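Local coordinates for protein GTN Reductase (Agrobacterium tumefaciens, PDB 5N6G) that probably reduces activated carbon-carbon double bonds as an FMN-dependent ene-reductase of the Old Yellow Enzyme family, at residues Arg103-Thr107 and Ala140-Glu144. Sequence-based numbering, arbitrary orientation.
Sequences RISHT and AETSE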
ATOM      1  N   ARG A 103      14.143   2.241   5.603  1.00 11.51           N
ATOM      2  CA  ARG A 103      15.305   3.022   5.198  1.00 12.28           C
ATOM      3  C   ARG A 103      15.009   4.128   4.183  1.00 12.09           C
ATOM      4  O   ARG A 103      15.905   4.936   3.910  1.00 13.14           O
ATOM      5  CB  ARG A 103      16.380   2.108   4.618  1.00 13.23           C
ATOM      6  CG  ARG A 103      16.034   1.517   3.255  1.00 11.97           C
ATOM      7  CD  ARG A 103      17.139   0.561   2.812  1.00 14.80           C
ATOM      8  NE  ARG A 103      16.891   0.040   1.467  1.00 13.16           N
ATOM      9  CZ  ARG A 103      17.840  -0.411   0.655  1.00 15.35           C
ATOM     10  NH1 ARG A 103      19.120  -0.450   1.014  1.00 16.18           N
ATOM     11  NH2 ARG A 103      17.507  -0.843  -0.558  1.00 16.67           N
ATOM     12  N   ILE A 104      13.807   4.170   3.615  1.00 13.19           N
ATOM     13  CA  ILE A 104      13.495   5.136   2.548  1.00 12.69           C
ATOM     14  C   ILE A 104      12.965   6.389   3.234  1.00 14.44           C
ATOM     15  O   ILE A 104      11.765   6.670   3.259  1.00 13.81           O
ATOM     16  CB  ILE A 104      12.514   4.557   1.536  1.00 11.66           C
ATOM     17  CG1 ILE A 104      13.014   3.202   1.013  1.00 13.72           C
ATOM     18  CG2 ILE A 104      12.318   5.514   0.404  1.00 13.09           C
ATOM     19  CD1 ILE A 104      14.361   3.251   0.279  1.00 15.83           C
ATOM     20  N   SER A 105      13.884   7.166   3.804  1.00 13.63           N
ATOM     21  CA  SER A 105      13.518   8.364   4.548  1.00 14.10           C
ATOM     22  C   SER A 105      14.733   9.286   4.633  1.00 14.71           C
ATOM     23  O   SER A 105      15.784   9.032   4.040  1.00 14.52           O
ATOM     24  CB  SER A 105      12.973   7.984   5.929  1.00 13.54           C
ATOM     25  OG  SER A 105      12.426   9.092   6.646  1.00 16.71           O
ATOM     26  N   HIS A 106      14.560  10.381   5.363  1.00 14.75           N
ATOM     27  CA  HIS A 106      15.577  11.404   5.519  1.00 14.78           C
ATOM     28  C   HIS A 106      15.576  11.841   6.973  1.00 15.38           C
ATOM     29  O   HIS A 106      14.538  11.812   7.629  1.00 15.70           O
ATOM     30  CB  HIS A 106      15.288  12.591   4.592  1.00 18.94           C
ATOM     31  CG  HIS A 106      16.399  13.591   4.517  1.00 21.09           C
ATOM     32  ND1 HIS A 106      16.419  14.727   5.300  1.00 28.33           N
ATOM     33  CD2 HIS A 106      17.506  13.650   3.736  1.00 21.69           C
ATOM     34  CE1 HIS A 106      17.505  15.425   5.025  1.00 23.66           C
ATOM     35  NE2 HIS A 106      18.171  14.802   4.068  1.00 25.36           N
ATOM     36  N   THR A 107      16.752  12.194   7.481  1.00 16.22           N
ATOM     37  CA  THR A 107      16.864  12.596   8.883  1.00 16.32           C
ATOM     38  C   THR A 107      15.918  13.741   9.236  1.00 18.14           C
ATOM     39  O   THR A 107      15.408  13.788  10.360  1.00 20.85           O
ATOM     40  CB  THR A 107      18.295  12.997   9.202  1.00 18.32           C
ATOM     41  OG1 THR A 107      18.699  14.056   8.314  1.00 22.22           O
ATOM     42  CG2 THR A 107      19.229  11.807   9.073  1.00 18.89           C
ATOM     43  N   ALA A 140      16.046  15.057  -2.060  1.00 31.79           N
ATOM     44  CA  ALA A 140      17.233  14.671  -1.328  1.00 26.09           C
ATOM     45  C   ALA A 140      17.430  13.175  -1.491  1.00 24.11           C
ATOM     46  O   ALA A 140      16.470  12.417  -1.680  1.00 23.24           O
ATOM     47  CB  ALA A 140      17.140  15.036   0.162  1.00 29.67           C
ATOM     48  N   GLU A 141      18.692  12.774  -1.444  1.00 27.00           N
ATOM     49  CA  GLU A 141      18.994  11.355  -1.337  1.00 25.21           C
ATOM     50  C   GLU A 141      18.544  10.872   0.028  1.00 19.98           C
ATOM     51  O   GLU A 141      18.646  11.605   1.021  1.00 22.46           O
ATOM     52  CB  GLU A 141      20.489  11.119  -1.505  1.00 23.44           C
ATOM     53  CG  GLU A 141      21.029  11.606  -2.846  1.00 36.14           C
ATOM     54  CD  GLU A 141      22.543  11.491  -2.965  1.00 56.58           C
ATOM     55  OE1 GLU A 141      23.160  10.756  -2.165  1.00 62.44           O
ATOM     56  OE2 GLU A 141      23.116  12.144  -3.863  1.00 67.36           O
ATOM     57  N   THR A 142      18.059   9.636   0.083  1.00 16.97           N
ATOM     58  CA  THR A 142      17.674   9.065   1.366  1.00 14.44           C
ATOM     59  C   THR A 142      18.901   8.933   2.269  1.00 18.29           C
ATOM     60  O   THR A 142      20.030   8.748   1.816  1.00 21.41           O
ATOM     61  CB  THR A 142      16.962   7.722   1.201  1.00 18.39           C
ATOM     62  OG1 THR A 142      17.733   6.832   0.388  1.00 17.07           O
ATOM     63  CG2 THR A 142      15.590   7.957   0.558  1.00 17.60           C
ATOM     64  N   SER A 143      18.642   9.015   3.567  1.00 15.57           N
ATOM     65  CA  SER A 143      19.673   9.077   4.586  1.00 16.26           C
ATOM     66  C   SER A 143      20.202   7.686   4.925  1.00 15.59           C
ATOM     67  O   SER A 143      19.540   6.660   4.716  1.00 19.78           O
ATOM     68  CB  SER A 143      19.095   9.724   5.851  1.00 19.54           C
ATOM     69  OG  SER A 143      18.731  11.071   5.623  1.00 19.51           O
ATOM     70  N   GLU A 144      21.393   7.666   5.523  1.00 16.23           N
ATOM     71  CA  GLU A 144      21.976   6.423   6.038  1.00 16.24           C
ATOM     72  C   GLU A 144      21.110   5.851   7.156  1.00 16.00           C
ATOM     73  O   GLU A 144      20.896   6.548   8.163  1.00 18.16           O
ATOM     74  CB  GLU A 144      23.367   6.674   6.622  1.00 20.51           C
ATOM     75  CG  GLU A 144      24.392   7.155   5.680  1.00 29.08           C
ATOM     76  CD  GLU A 144      25.764   7.251   6.343  1.00 51.45           C
ATOM     77  OE1 GLU A 144      25.851   7.552   7.565  1.00 24.04           O
ATOM     78  OE2 GLU A 144      26.757   7.014   5.634  1.00 47.49           O
TER
HETATM   79  O   HOH W   1      18.441   5.053   2.701  1.00 15.67           O
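Ser-143 meets Ser-105, His-106 and Thr-107 where the loop that follows barrel strand 94-99 runs past the end of the beta hairpin 127-131/137-141, an excursion between the third and fourth strands of this Old Yellow Enzyme TIM barrel. Two direct hydrogen bonds define the join. Ser-143 N donates to Ser-105 O over 2.9 Å, nearly straight at 168° and lying in the carbonyl plane. The second is more bent: Thr-107 N gives its hydrogen to Ser-143 OG with an N-H...O angle of 146°. Ser-143 OG stands anti to its own carbonyl carbon (chi1 -65°), which carries the hydroxyl over to the 106-107 backbone. Ser-105 O also has a CA-H...O contact, 3.3 Å from Thr-142 CA.

A water extends the polar network on the Arg-103 side. It donates to Arg-103 O and Ser-143 O, each at 2.8 Å from the water oxygen, and accepts from Thr-142 OG1, so three hydrogen bonds fix its place. Arg-103 O additionally receives a weak bond from Ser-105 N, closing an inverse gamma turn centred on Ile-104.

Nonpolar contact comes from Ile-104 and His-106. Ile-104 CG2 touches Thr-142 CG2 at 4.1 Å, the two side chains meeting at a slant; Ile-104 also packs on Tyr-65, which lines the 2-phenylacrylic acid pocket, and its side chain comes within about 7 Å of that ligand.

The His-106 ring turns back toward the hairpin, with CG anti to the backbone N, and rests against Thr-128 and Ile-130 of strand 127-131 while its ND1 hydrogen-bonds Ser-108 OG. Ala-140 CB approaches the ring obliquely, 3.9 Å from His-106 CD2, whereas Glu-141 O lies at the ring edge, in plane, 3.6 Å from that same CD2.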